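Side-chain contacts in C-domain type II peptide synthetase (Streptomyces globisporus, PDB 4ZNM), which is a condensation-domain protein of the type II peptide synthetase class and probably works as a free-standing domain: residues A[245-250]-A[410-415]; A[251-256]-A[447-452]; A[255-260]-A[270-275]. All coordinates share one frame; numbering follows the deposited sequence.

Contact 1 of 3, residues A[245-250]-A[410-415]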
ATOM      1  N   GLN A 245      12.207  -1.647   5.857  1.00 28.11           N
ATOM      2  CA  GLN A 245      13.060  -0.557   6.341  1.00 21.65           C
ATOM      3  C   GLN A 245      12.320   0.745   6.121  1.00 25.20           C
ATOM      4  O   GLN A 245      11.806   0.999   5.036  1.00 25.06           O
ATOM      5  CB  GLN A 245      14.418  -0.562   5.636  1.00 24.66           C
ATOM      6  CG  GLN A 245      15.275  -1.766   6.098  1.00 27.43           C
ATOM      7  CD  GLN A 245      16.657  -1.814   5.479  1.00 30.44           C
ATOM      8  OE1 GLN A 245      17.267  -0.773   5.201  1.00 34.07           O
ATOM      9  NE2 GLN A 245      17.163  -3.040   5.253  1.00 26.10           N
ATOM     10  N   ARG A 246      12.264   1.563   7.164  1.00 23.90           N
ATOM     11  CA  ARG A 246      11.463   2.790   7.150  1.00 24.01           C
ATOM     12  C   ARG A 246      12.373   3.954   6.911  1.00 26.30           C
ATOM     13  O   ARG A 246      13.506   3.923   7.342  1.00 30.34           O
ATOM     14  CB  ARG A 246      10.752   3.003   8.472  1.00 33.45           C
ATOM     15  CG  ARG A 246      10.237   1.758   9.085  1.00 36.12           C
ATOM     16  CD  ARG A 246       8.959   1.318   8.450  1.00 39.32           C
ATOM     17  NE  ARG A 246       8.482   0.152   9.182  1.00 46.49           N
ATOM     18  CZ  ARG A 246       7.532  -0.661   8.753  1.00 36.67           C
ATOM     19  NH1 ARG A 246       6.950  -0.444   7.584  1.00 35.38           N
ATOM     20  NH2 ARG A 246       7.191  -1.688   9.497  1.00 41.51           N
ATOM     21  N   PHE A 247      11.896   4.964   6.213  1.00 31.06           N
ATOM     22  CA  PHE A 247      12.684   6.170   6.014  1.00 31.00           C
ATOM     23  C   PHE A 247      11.763   7.367   5.871  1.00 31.64           C
ATOM     24  O   PHE A 247      10.541   7.226   5.732  1.00 27.76           O
ATOM     25  CB  PHE A 247      13.590   6.037   4.788  1.00 32.36           C
ATOM     26  CG  PHE A 247      12.850   5.919   3.503  1.00 31.44           C
ATOM     27  CD1 PHE A 247      12.447   4.687   3.046  1.00 28.41           C
ATOM     28  CD2 PHE A 247      12.565   7.042   2.739  1.00 31.95           C
ATOM     29  CE1 PHE A 247      11.763   4.556   1.841  1.00 31.97           C
ATOM     30  CE2 PHE A 247      11.891   6.913   1.512  1.00 33.17           C
ATOM     31  CZ  PHE A 247      11.487   5.670   1.079  1.00 31.25           C
ATOM     32  N   ALA A 248      12.362   8.547   5.926  1.00 39.68           N
ATOM     33  CA  ALA A 248      11.623   9.803   5.838  1.00 45.06           C
ATOM     34  C   ALA A 248      12.432  10.762   5.008  1.00 45.21           C
ATOM     35  O   ALA A 248      13.665  10.807   5.107  1.00 51.59           O
ATOM     36  CB  ALA A 248      11.376  10.365   7.170  1.00 41.30           C
ATOM     37  N   VAL A 249      11.754  11.509   4.156  1.00 34.51           N
ATOM     38  CA  VAL A 249      12.466  12.492   3.391  1.00 42.90           C
ATOM     39  C   VAL A 249      12.499  13.741   4.252  1.00 53.63           C
ATOM     40  O   VAL A 249      11.470  14.373   4.502  1.00 38.98           O
ATOM     41  CB  VAL A 249      11.852  12.697   2.027  1.00 38.94           C
ATOM     42  CG1 VAL A 249      12.702  13.653   1.211  1.00 41.89           C
ATOM     43  CG2 VAL A 249      11.792  11.386   1.324  1.00 36.00           C
ATOM     44  N   ARG A 250      13.711  14.014   4.742  1.00 72.53           N
ATOM     45  CA  ARG A 250      14.098  15.206   5.497  1.00 74.72           C
ATOM     46  C   ARG A 250      13.474  16.511   4.990  1.00 69.57           C
ATOM     47  O   ARG A 250      13.389  16.728   3.787  1.00 79.12           O
ATOM     48  CB  ARG A 250      15.631  15.336   5.461  1.00 87.53           C
ATOM     49  CG  ARG A 250      16.378  14.079   5.919  1.00 94.86           C
ATOM     50  CD  ARG A 250      17.906  14.196   5.783  1.00 98.82           C
ATOM     51  NE  ARG A 250      18.402  14.169   4.397  1.00 93.69           N
ATOM     52  CZ  ARG A 250      18.774  15.237   3.685  1.00 86.17           C
ATOM     53  NH1 ARG A 250      18.695  16.467   4.190  1.00 77.57           N
ATOM     54  NH2 ARG A 250      19.220  15.075   2.440  1.00 94.54           N
ATOM     55  N   VAL A 410       9.990  -6.763  -4.381  1.00 24.73           N
ATOM     56  CA  VAL A 410      10.465  -5.635  -3.573  1.00 20.75           C
ATOM     57  C   VAL A 410       9.430  -4.534  -3.711  1.00 26.84           C
ATOM     58  O   VAL A 410       8.925  -4.292  -4.814  1.00 26.10           O
ATOM     59  CB  VAL A 410      11.849  -5.166  -4.043  1.00 25.15           C
ATOM     60  CG1 VAL A 410      12.292  -3.930  -3.313  1.00 25.74           C
ATOM     61  CG2 VAL A 410      12.859  -6.280  -3.863  1.00 21.63           C
ATOM     62  N   LEU A 411       9.074  -3.885  -2.610  1.00 20.75           N
ATOM     63  CA  LEU A 411       8.077  -2.852  -2.691  1.00 18.30           C
ATOM     64  C   LEU A 411       8.563  -1.555  -2.032  1.00 24.32           C
ATOM     65  O   LEU A 411       8.956  -1.542  -0.860  1.00 19.26           O
ATOM     66  CB  LEU A 411       6.791  -3.310  -2.051  1.00 18.88           C
ATOM     67  CG  LEU A 411       5.682  -2.280  -1.954  1.00 25.49           C
ATOM     68  CD1 LEU A 411       5.269  -1.910  -3.327  1.00 21.42           C
ATOM     69  CD2 LEU A 411       4.502  -2.840  -1.198  1.00 28.86           C
ATOM     70  N   TRP A 412       8.539  -0.474  -2.807  1.00 21.64           N
ATOM     71  CA  TRP A 412       8.735   0.872  -2.257  1.00 19.29           C
ATOM     72  C   TRP A 412       7.380   1.505  -2.098  1.00 23.96           C
ATOM     73  O   TRP A 412       6.606   1.560  -3.041  1.00 22.72           O
ATOM     74  CB  TRP A 412       9.582   1.752  -3.161  1.00 20.42           C
ATOM     75  CG  TRP A 412      10.917   1.275  -3.485  1.00 21.88           C
ATOM     76  CD1 TRP A 412      11.231   0.259  -4.315  1.00 21.45           C
ATOM     77  CD2 TRP A 412      12.155   1.838  -3.045  1.00 20.05           C
ATOM     78  NE1 TRP A 412      12.591   0.130  -4.401  1.00 20.75           N
ATOM     79  CE2 TRP A 412      13.177   1.093  -3.631  1.00 24.20           C
ATOM     80  CE3 TRP A 412      12.487   2.906  -2.207  1.00 24.41           C
ATOM     81  CZ2 TRP A 412      14.532   1.372  -3.402  1.00 29.48           C
ATOM     82  CZ3 TRP A 412      13.813   3.175  -1.979  1.00 26.02           C
ATOM     83  CH2 TRP A 412      14.817   2.422  -2.581  1.00 24.81           C
ATOM     84  N   SER A 413       7.098   1.999  -0.905  1.00 29.80           N
ATOM     85  CA  SER A 413       5.799   2.568  -0.563  1.00 32.45           C
ATOM     86  C   SER A 413       6.021   3.962   0.041  1.00 32.75           C
ATOM     87  O   SER A 413       6.554   4.066   1.143  1.00 29.42           O
ATOM     88  CB  SER A 413       5.070   1.645   0.421  1.00 38.36           C
ATOM     89  OG  SER A 413       3.787   2.146   0.773  1.00 45.42           O
ATOM     90  N   ILE A 414       5.634   5.007  -0.695  1.00 29.26           N
ATOM     91  CA  ILE A 414       5.874   6.391  -0.307  1.00 29.37           C
ATOM     92  C   ILE A 414       4.570   7.075   0.087  1.00 29.98           C
ATOM     93  O   ILE A 414       3.672   7.174  -0.754  1.00 25.71           O
ATOM     94  CB  ILE A 414       6.494   7.205  -1.450  1.00 39.48           C
ATOM     95  CG1 ILE A 414       7.663   6.462  -2.106  1.00 47.79           C
ATOM     96  CG2 ILE A 414       6.916   8.570  -0.954  1.00 41.90           C
ATOM     97  CD1 ILE A 414       8.827   6.269  -1.234  1.00 52.86           C
ATOM     98  N   HIS A 415       4.466   7.599   1.315  1.00 25.37           N
ATOM     99  CA  HIS A 415       3.361   8.496   1.641  1.00 25.01           C
ATOM    100  C   HIS A 415       3.804   9.943   1.489  1.00 25.54           C
ATOM    101  O   HIS A 415       4.770  10.368   2.097  1.00 24.27           O
ATOM    102  CB  HIS A 415       2.826   8.269   3.061  1.00 35.20           C
ATOM    103  CG  HIS A 415       1.763   9.241   3.449  1.00 50.90           C
ATOM    104  ND1 HIS A 415       1.968  10.243   4.378  1.00 49.67           N
ATOM    105  CD2 HIS A 415       0.496   9.398   2.999  1.00 60.93           C
ATOM    106  CE1 HIS A 415       0.867  10.962   4.494  1.00 55.45           C
ATOM    107  NE2 HIS A 415      -0.042  10.471   3.668  1.00 55.66           N
TER

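Contact 2 of 3, residues A[251-256]-A[447-452]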
ATOM      1  N   GLY A 251      13.075  17.381   5.916  1.00 67.82           N
ATOM      2  CA  GLY A 251      12.464  18.654   5.588  1.00 70.09           C
ATOM      3  C   GLY A 251      13.141  19.400   4.451  1.00 55.79           C
ATOM      4  O   GLY A 251      12.495  19.695   3.459  1.00 47.78           O
ATOM      5  N   GLU A 252      14.432  19.688   4.585  1.00 48.44           N
ATOM      6  CA  GLU A 252      15.213  20.322   3.512  1.00 54.76           C
ATOM      7  C   GLU A 252      15.014  19.605   2.152  1.00 45.77           C
ATOM      8  O   GLU A 252      14.622  20.222   1.159  1.00 45.26           O
ATOM      9  CB  GLU A 252      16.705  20.344   3.904  1.00 71.20           C
ATOM     10  CG  GLU A 252      17.597  21.309   3.099  1.00 84.02           C
ATOM     11  CD  GLU A 252      18.880  21.720   3.843  1.00 96.11           C
ATOM     12  OE1 GLU A 252      18.991  22.900   4.255  1.00101.74           O
ATOM     13  OE2 GLU A 252      19.782  20.869   3.998  1.00 87.07           O
ATOM     14  N   LEU A 253      15.290  18.310   2.103  1.00 37.54           N
ATOM     15  CA  LEU A 253      15.110  17.549   0.863  1.00 44.20           C
ATOM     16  C   LEU A 253      13.649  17.519   0.408  1.00 40.51           C
ATOM     17  O   LEU A 253      13.366  17.645  -0.784  1.00 37.06           O
ATOM     18  CB  LEU A 253      15.610  16.118   1.036  1.00 46.58           C
ATOM     19  CG  LEU A 253      15.530  15.206  -0.192  1.00 43.70           C
ATOM     20  CD1 LEU A 253      16.189  15.866  -1.407  1.00 46.63           C
ATOM     21  CD2 LEU A 253      16.190  13.893   0.141  1.00 40.13           C
ATOM     22  N   ALA A 254      12.731  17.331   1.359  1.00 36.27           N
ATOM     23  CA  ALA A 254      11.297  17.320   1.073  1.00 35.33           C
ATOM     24  C   ALA A 254      10.902  18.646   0.396  1.00 33.74           C
ATOM     25  O   ALA A 254      10.233  18.672  -0.624  1.00 36.49           O
ATOM     26  CB  ALA A 254      10.492  17.125   2.360  1.00 34.06           C
ATOM     27  N   ASP A 255      11.329  19.740   0.988  1.00 40.96           N
ATOM     28  CA  ASP A 255      10.992  21.054   0.462  1.00 41.74           C
ATOM     29  C   ASP A 255      11.558  21.230  -0.953  1.00 41.73           C
ATOM     30  O   ASP A 255      10.876  21.778  -1.821  1.00 39.88           O
ATOM     31  CB  ASP A 255      11.496  22.143   1.406  1.00 49.63           C
ATOM     32  CG  ASP A 255      10.651  22.259   2.670  1.00 62.69           C
ATOM     33  OD1 ASP A 255       9.825  21.356   2.940  1.00 58.56           O
ATOM     34  OD2 ASP A 255      10.822  23.255   3.400  1.00 68.58           O
ATOM     35  N   ALA A 256      12.771  20.731  -1.200  1.00 40.00           N
ATOM     36  CA  ALA A 256      13.370  20.828  -2.533  1.00 45.69           C
ATOM     37  C   ALA A 256      12.583  20.004  -3.552  1.00 36.94           C
ATOM     38  O   ALA A 256      12.416  20.414  -4.701  1.00 34.01           O
ATOM     39  CB  ALA A 256      14.819  20.379  -2.506  1.00 49.39           C
ATOM     40  N   ASP A 447      20.353   9.413  -2.015  1.00 29.16           N
ATOM     41  CA  ASP A 447      21.447  10.209  -2.576  1.00 34.30           C
ATOM     42  C   ASP A 447      21.133  10.624  -4.031  1.00 34.18           C
ATOM     43  O   ASP A 447      21.350  11.773  -4.412  1.00 30.98           O
ATOM     44  CB  ASP A 447      22.777   9.424  -2.515  1.00 33.39           C
ATOM     45  CG  ASP A 447      23.960  10.233  -3.027  1.00 38.18           C
ATOM     46  OD1 ASP A 447      24.397  11.153  -2.300  1.00 38.34           O
ATOM     47  OD2 ASP A 447      24.445   9.938  -4.150  1.00 48.28           O
ATOM     48  N   VAL A 448      20.623   9.696  -4.840  1.00 25.85           N
ATOM     49  CA  VAL A 448      20.253  10.026  -6.227  1.00 25.81           C
ATOM     50  C   VAL A 448      19.220  11.157  -6.215  1.00 26.18           C
ATOM     51  O   VAL A 448      19.361  12.169  -6.926  1.00 26.98           O
ATOM     52  CB  VAL A 448      19.715   8.793  -6.970  1.00 24.86           C
ATOM     53  CG1 VAL A 448      18.916   9.189  -8.208  1.00 37.92           C
ATOM     54  CG2 VAL A 448      20.857   7.888  -7.365  1.00 34.69           C
ATOM     55  N   LEU A 449      18.195  10.990  -5.377  1.00 28.06           N
ATOM     56  CA  LEU A 449      17.097  11.962  -5.295  1.00 28.50           C
ATOM     57  C   LEU A 449      17.620  13.333  -4.885  1.00 27.36           C
ATOM     58  O   LEU A 449      17.247  14.345  -5.469  1.00 31.83           O
ATOM     59  CB  LEU A 449      16.022  11.486  -4.304  1.00 27.65           C
ATOM     60  CG  LEU A 449      14.866  12.422  -4.021  1.00 27.65           C
ATOM     61  CD1 LEU A 449      14.073  12.663  -5.291  1.00 25.98           C
ATOM     62  CD2 LEU A 449      13.967  11.838  -2.941  1.00 27.29           C
ATOM     63  N   GLU A 450      18.494  13.384  -3.891  1.00 27.73           N
ATOM     64  CA  GLU A 450      19.016  14.677  -3.439  1.00 33.88           C
ATOM     65  C   GLU A 450      19.765  15.406  -4.540  1.00 37.30           C
ATOM     66  O   GLU A 450      19.593  16.621  -4.756  1.00 31.84           O
ATOM     67  CB  GLU A 450      19.936  14.488  -2.249  1.00 38.34           C
ATOM     68  CG  GLU A 450      20.410  15.790  -1.624  1.00 51.26           C
ATOM     69  CD  GLU A 450      21.197  15.555  -0.346  1.00 74.66           C
ATOM     70  OE1 GLU A 450      20.770  14.702   0.465  1.00 73.57           O
ATOM     71  OE2 GLU A 450      22.243  16.212  -0.157  1.00 89.37           O
ATOM     72  N   ASN A 451      20.609  14.662  -5.235  1.00 34.35           N
ATOM     73  CA  ASN A 451      21.448  15.244  -6.270  1.00 37.17           C
ATOM     74  C   ASN A 451      20.633  15.639  -7.496  1.00 33.98           C
ATOM     75  O   ASN A 451      20.913  16.634  -8.147  1.00 36.26           O
ATOM     76  CB  ASN A 451      22.547  14.262  -6.636  1.00 41.86           C
ATOM     77  CG  ASN A 451      23.640  14.242  -5.604  1.00 49.33           C
ATOM     78  OD1 ASN A 451      24.020  15.294  -5.085  1.00 54.16           O
ATOM     79  ND2 ASN A 451      24.146  13.060  -5.286  1.00 54.20           N
ATOM     80  N   ALA A 452      19.589  14.882  -7.768  1.00 30.31           N
ATOM     81  CA  ALA A 452      18.742  15.170  -8.915  1.00 29.34           C
ATOM     82  C   ALA A 452      18.013  16.508  -8.775  1.00 34.42           C
ATOM     83  O   ALA A 452      18.002  17.288  -9.719  1.00 35.43           O
ATOM     84  CB  ALA A 452      17.740  14.047  -9.118  1.00 28.10           C
TER

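Contact 3 of 3, residues A[255-260]-A[270-275]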
ATOM      1  N   ASP A 255      11.329  19.740   0.988  1.00 40.96           N
ATOM      2  CA  ASP A 255      10.992  21.054   0.462  1.00 41.74           C
ATOM      3  C   ASP A 255      11.558  21.230  -0.953  1.00 41.73           C
ATOM      4  O   ASP A 255      10.876  21.778  -1.821  1.00 39.88           O
ATOM      5  CB  ASP A 255      11.496  22.143   1.406  1.00 49.63           C
ATOM      6  CG  ASP A 255      10.651  22.259   2.670  1.00 62.69           C
ATOM      7  OD1 ASP A 255       9.825  21.356   2.940  1.00 58.56           O
ATOM      8  OD2 ASP A 255      10.822  23.255   3.400  1.00 68.58           O
ATOM      9  N   ALA A 256      12.771  20.731  -1.200  1.00 40.00           N
ATOM     10  CA  ALA A 256      13.370  20.828  -2.533  1.00 45.69           C
ATOM     11  C   ALA A 256      12.583  20.004  -3.552  1.00 36.94           C
ATOM     12  O   ALA A 256      12.416  20.414  -4.701  1.00 34.01           O
ATOM     13  CB  ALA A 256      14.819  20.379  -2.506  1.00 49.39           C
ATOM     14  N   VAL A 257      12.094  18.847  -3.140  1.00 32.35           N
ATOM     15  CA  VAL A 257      11.326  17.980  -4.038  1.00 31.12           C
ATOM     16  C   VAL A 257      10.023  18.670  -4.411  1.00 34.42           C
ATOM     17  O   VAL A 257       9.668  18.741  -5.579  1.00 34.43           O
ATOM     18  CB  VAL A 257      11.044  16.613  -3.405  1.00 29.74           C
ATOM     19  CG1 VAL A 257       9.994  15.864  -4.177  1.00 36.38           C
ATOM     20  CG2 VAL A 257      12.318  15.780  -3.336  1.00 29.93           C
ATOM     21  N   VAL A 258       9.313  19.184  -3.405  1.00 33.27           N
ATOM     22  CA  VAL A 258       8.040  19.883  -3.627  1.00 34.03           C
ATOM     23  C   VAL A 258       8.186  21.103  -4.534  1.00 35.37           C
ATOM     24  O   VAL A 258       7.357  21.329  -5.409  1.00 42.10           O
ATOM     25  CB  VAL A 258       7.413  20.312  -2.278  1.00 37.54           C
ATOM     26  CG1 VAL A 258       6.250  21.282  -2.497  1.00 40.12           C
ATOM     27  CG2 VAL A 258       6.952  19.091  -1.494  1.00 37.81           C
ATOM     28  N   GLU A 259       9.212  21.911  -4.281  1.00 35.50           N
ATOM     29  CA  GLU A 259       9.478  23.119  -5.066  1.00 39.36           C
ATOM     30  C   GLU A 259       9.864  22.774  -6.511  1.00 36.28           C
ATOM     31  O   GLU A 259       9.393  23.411  -7.456  1.00 36.98           O
ATOM     32  CB  GLU A 259      10.587  23.945  -4.411  1.00 59.45           C
ATOM     33  CG  GLU A 259      10.108  24.772  -3.211  1.00 97.03           C
ATOM     34  CD  GLU A 259      11.234  25.199  -2.274  1.00121.00           C
ATOM     35  OE1 GLU A 259      12.401  25.247  -2.717  1.00139.90           O
ATOM     36  OE2 GLU A 259      10.948  25.484  -1.090  1.00111.99           O
ATOM     37  N   PHE A 260      10.713  21.761  -6.679  1.00 35.00           N
ATOM     38  CA  PHE A 260      11.108  21.340  -8.015  1.00 34.36           C
ATOM     39  C   PHE A 260       9.878  20.926  -8.806  1.00 33.70           C
ATOM     40  O   PHE A 260       9.687  21.308  -9.953  1.00 34.09           O
ATOM     41  CB  PHE A 260      12.094  20.179  -7.971  1.00 33.09           C
ATOM     42  CG  PHE A 260      12.258  19.502  -9.303  1.00 32.24           C
ATOM     43  CD1 PHE A 260      13.107  20.034 -10.271  1.00 34.02           C
ATOM     44  CD2 PHE A 260      11.528  18.374  -9.609  1.00 30.90           C
ATOM     45  CE1 PHE A 260      13.234  19.426 -11.504  1.00 32.97           C
ATOM     46  CE2 PHE A 260      11.655  17.758 -10.829  1.00 34.48           C
ATOM     47  CZ  PHE A 260      12.505  18.292 -11.786  1.00 34.20           C
HETATM   48  N   MSE A 270       5.922  11.800  -9.272  1.00 27.19           N
HETATM   49  CA  MSE A 270       6.592  11.630 -10.557  1.00 24.55           C
HETATM   50  C   MSE A 270       8.068  11.902 -10.406  1.00 25.35           C
HETATM   51  O   MSE A 270       8.873  11.206 -10.996  1.00 25.18           O
HETATM   52  CB  MSE A 270       6.034  12.553 -11.614  1.00 25.35           C
HETATM   53  CG  MSE A 270       4.692  12.181 -12.138  1.00 52.89           C
HETATM   54 SE   MSE A 270       3.961  13.620 -13.243  0.68 36.94          SE
HETATM   55  CE  MSE A 270       2.236  12.722 -13.458  1.00 39.41           C
ATOM     56  N   THR A 271       8.420  12.951  -9.661  1.00 26.67           N
ATOM     57  CA  THR A 271       9.829  13.248  -9.352  1.00 25.88           C
ATOM     58  C   THR A 271      10.531  12.089  -8.630  1.00 25.66           C
ATOM     59  O   THR A 271      11.639  11.686  -9.000  1.00 24.86           O
ATOM     60  CB  THR A 271       9.951  14.516  -8.491  1.00 29.14           C
ATOM     61  OG1 THR A 271       9.281  15.606  -9.148  1.00 28.55           O
ATOM     62  CG2 THR A 271      11.420  14.889  -8.278  1.00 28.30           C
HETATM   63  N   MSE A 272       9.908  11.555  -7.583  1.00 25.39           N
HETATM   64  CA  MSE A 272      10.527  10.470  -6.835  1.00 26.78           C
HETATM   65  C   MSE A 272      10.606   9.171  -7.682  1.00 22.98           C
HETATM   66  O   MSE A 272      11.604   8.433  -7.626  1.00 22.68           O
HETATM   67  CB  MSE A 272       9.767  10.257  -5.514  1.00 23.69           C
HETATM   68  CG  MSE A 272       9.993  11.485  -4.490  1.00 24.71           C
HETATM   69 SE   MSE A 272       9.061  11.081  -2.914  0.65 43.11          SE
HETATM   70  CE  MSE A 272      10.334   9.814  -2.156  1.00 43.36           C
ATOM     71  N   PHE A 273       9.607   8.948  -8.526  1.00 22.73           N
ATOM     72  CA  PHE A 273       9.639   7.819  -9.450  1.00 22.10           C
ATOM     73  C   PHE A 273      10.755   8.005 -10.468  1.00 23.42           C
ATOM     74  O   PHE A 273      11.543   7.088 -10.694  1.00 22.06           O
ATOM     75  CB  PHE A 273       8.283   7.635 -10.173  1.00 21.95           C
ATOM     76  CG  PHE A 273       8.217   6.379 -11.019  1.00 24.65           C
ATOM     77  CD1 PHE A 273       7.975   5.152 -10.437  1.00 38.90           C
ATOM     78  CD2 PHE A 273       8.390   6.425 -12.373  1.00 30.07           C
ATOM     79  CE1 PHE A 273       7.915   3.998 -11.201  1.00 42.53           C
ATOM     80  CE2 PHE A 273       8.334   5.273 -13.143  1.00 34.95           C
ATOM     81  CZ  PHE A 273       8.098   4.066 -12.554  1.00 38.23           C
ATOM     82  N   ALA A 274      10.839   9.191 -11.075  1.00 25.44           N
ATOM     83  CA  ALA A 274      11.971   9.514 -11.969  1.00 23.60           C
ATOM     84  C   ALA A 274      13.313   9.213 -11.337  1.00 23.75           C
ATOM     85  O   ALA A 274      14.198   8.649 -11.990  1.00 24.82           O
ATOM     86  CB  ALA A 274      11.934  10.984 -12.382  1.00 29.22           C
ATOM     87  N   ALA A 275      13.499   9.640 -10.083  1.00 25.98           N
ATOM     88  CA  ALA A 275      14.760   9.386  -9.391  1.00 23.99           C
ATOM     89  C   ALA A 275      15.001   7.875  -9.259  1.00 23.19           C
ATOM     90  O   ALA A 275      16.147   7.412  -9.295  1.00 23.31           O
ATOM     91  CB  ALA A 275      14.776  10.032  -8.026  1.00 25.64           C
TER

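Contact 1 of 3, residues A[245-250]-A[410-415]
Phe-247, on an outermost strand of a five-stranded mixed sheet, meets Trp-412 and Ile-414 of strand 410-416 on one face of that sheet. The two strands are not neighbours. The order is 410-416, 422-429, 242-249, each antiparallel to the next, and on the 242-249 side backbone hydrogen bonds pair Phe-247 with Gly-424 and Val-249 with Met-422. The CA atoms of Phe-247 and Ile-414 are accordingly 9.3 Å apart, the spacing of two strand steps, and the gap is bridged by side chains, the phenyl ring of Phe-247 covering most of it. Phe-247 reaches across because its CG sits between the backbone N and the carbonyl carbon (chi1 65°), which sends the ring over the sheet face. Its far corner does the touching. CZ comes to 3.6 Å from Ile-414 CD1, and CE2 to 4.2 Å from the same methyl. That methyl approaches the ring at its edge, close to the ring plane, and the two side chains cross at about a right angle. Ile-414 presents CD1 from a CG1 branch turned beside its own backbone N (chi1 -47°). The indole is more distant, with Trp-412 CE3 4.4 Å from Phe-247 CZ; the phenyl corner lies at the indole edge, near its plane. Tyr-276 and Phe-441 meet the indole edge-to-face. All three contact residues are buried and meet through carbon alone. Helix 435-454, whose Leu-442 touches both aromatic side chains, covers this sheet face in the two-lobed, chloramphenicol-acetyltransferase-like fold of condensation domains.

Contact 2 of 3, residues A[251-256]-A[447-452]
Leu-253 and Glu-450 mark the point where the backbones of two helical segments come nearest, their CA atoms being 6.5 Å apart. Both segments are regular helix: Asp-255 N bonds to Gly-251 O at 2.7 Å in the first, and Ala-452 N to Val-448 O at 2.8 Å in the second. Segment 251-256 is the opening turn of helix 251-264, with Arg-250 at the N-cap position, whereas 447-452 lies near the C-terminal end of helix 435-454. Leu-253 points toward the partner helix, and CG, anti to the backbone N (chi1 -178°), carries the branch across to it. With chi2 at 52°, CD1 rests on the helix backbone itself, 3.7 Å from Glu-450 CA. CD2 faces Leu-449, meeting that residue's CD2 at 4.3 Å. Val-453 also touches Leu-253. Glu-450 takes part through the foot of its side chain, which crosses the leucine obliquely while the rest of the chain extends past it. Its carboxylate is engaged elsewhere: OE1 pairs with NH2 of Arg-250 in a salt bridge whose exact geometry is doubtful, the arginine being poorly ordered and the separation unusually short. The chemistry is thus split. One leucine rests on the partner backbone and loosely on Leu-449, a small apolar contact; beside it Arg-250 would probably offset the carboxylate's charge, and so moderate any repulsion from Glu-252, whose OE2 is 6.7 Å from Glu-450 OE2.

Contact 3 of 3, residues A[255-260]-A[270-275]
Val-257 is the first residue along segment 255-260 to touch segment 270-275, and its CA is also the nearest to the partner, 7.3 Å from that of Thr-271. Its side chain points toward the second helix, and one methyl makes both of its contacts: CG1 lies 4.4 Å from Thr-271 CG2 and also 4.4 Å from CG of Met-272, a selenomethionine. Val-257 O is hydrogen-bonded to OG of Ser-261, and that same OG is bonded to Thr-271 OG1, tying the two helices together. Helices 251-264 and 268-284 are consecutive in the chain, joined by a short connection and packed at a steep angle; at these segments their axes approach to 10.5 Å with 109° between their directions. Such a near-perpendicular crossing concentrates the contact at one place, in keeping with the few residues involved. Nearly one turn after Val-257 comes Phe-260. With its CG anti to the backbone N (chi1 166°), the phenyl reaches Thr-271 with its CD2-CE2 edge. Thr-271 OG1 lies in the ring plane at that edge, 3.6 Å from both Phe-260 CD2 and Phe-260 CE2, while Thr-271 CG2 is 3.7 Å from the same CD2. The side chains cross at a slant. Besides its bond to Ser-261, the buried threonine hydroxyl makes a weak one to Ser-267 O, and the phenylalanine is also touched by Arg-327 of helix 326-335.

Overall arrangement
All three contacts lie in one part of the condensation domain. The centre of contact 1 is about 14 Å from those of contacts 2 and 3, which are themselves about 7 Å apart and share Asp-255 and Ala-256 of helix 251-264. Strand 242-249 leads directly into that helix, and 410-415 likewise precedes 447-452, giving contacts 1 and 2 alternating segments; both segments of contact 3 fall between 250 and 410. Met-272 of contact 3 reaches both others: its CE is 3.8 Å from Ile-414 CG2 and 4.2 Å from Leu-449 CD2. The Arg-250 and Glu-450 pair, of doubtful geometry, also joins contacts 1 and 2. Sheet face and three helices thus share one continuous apolar core.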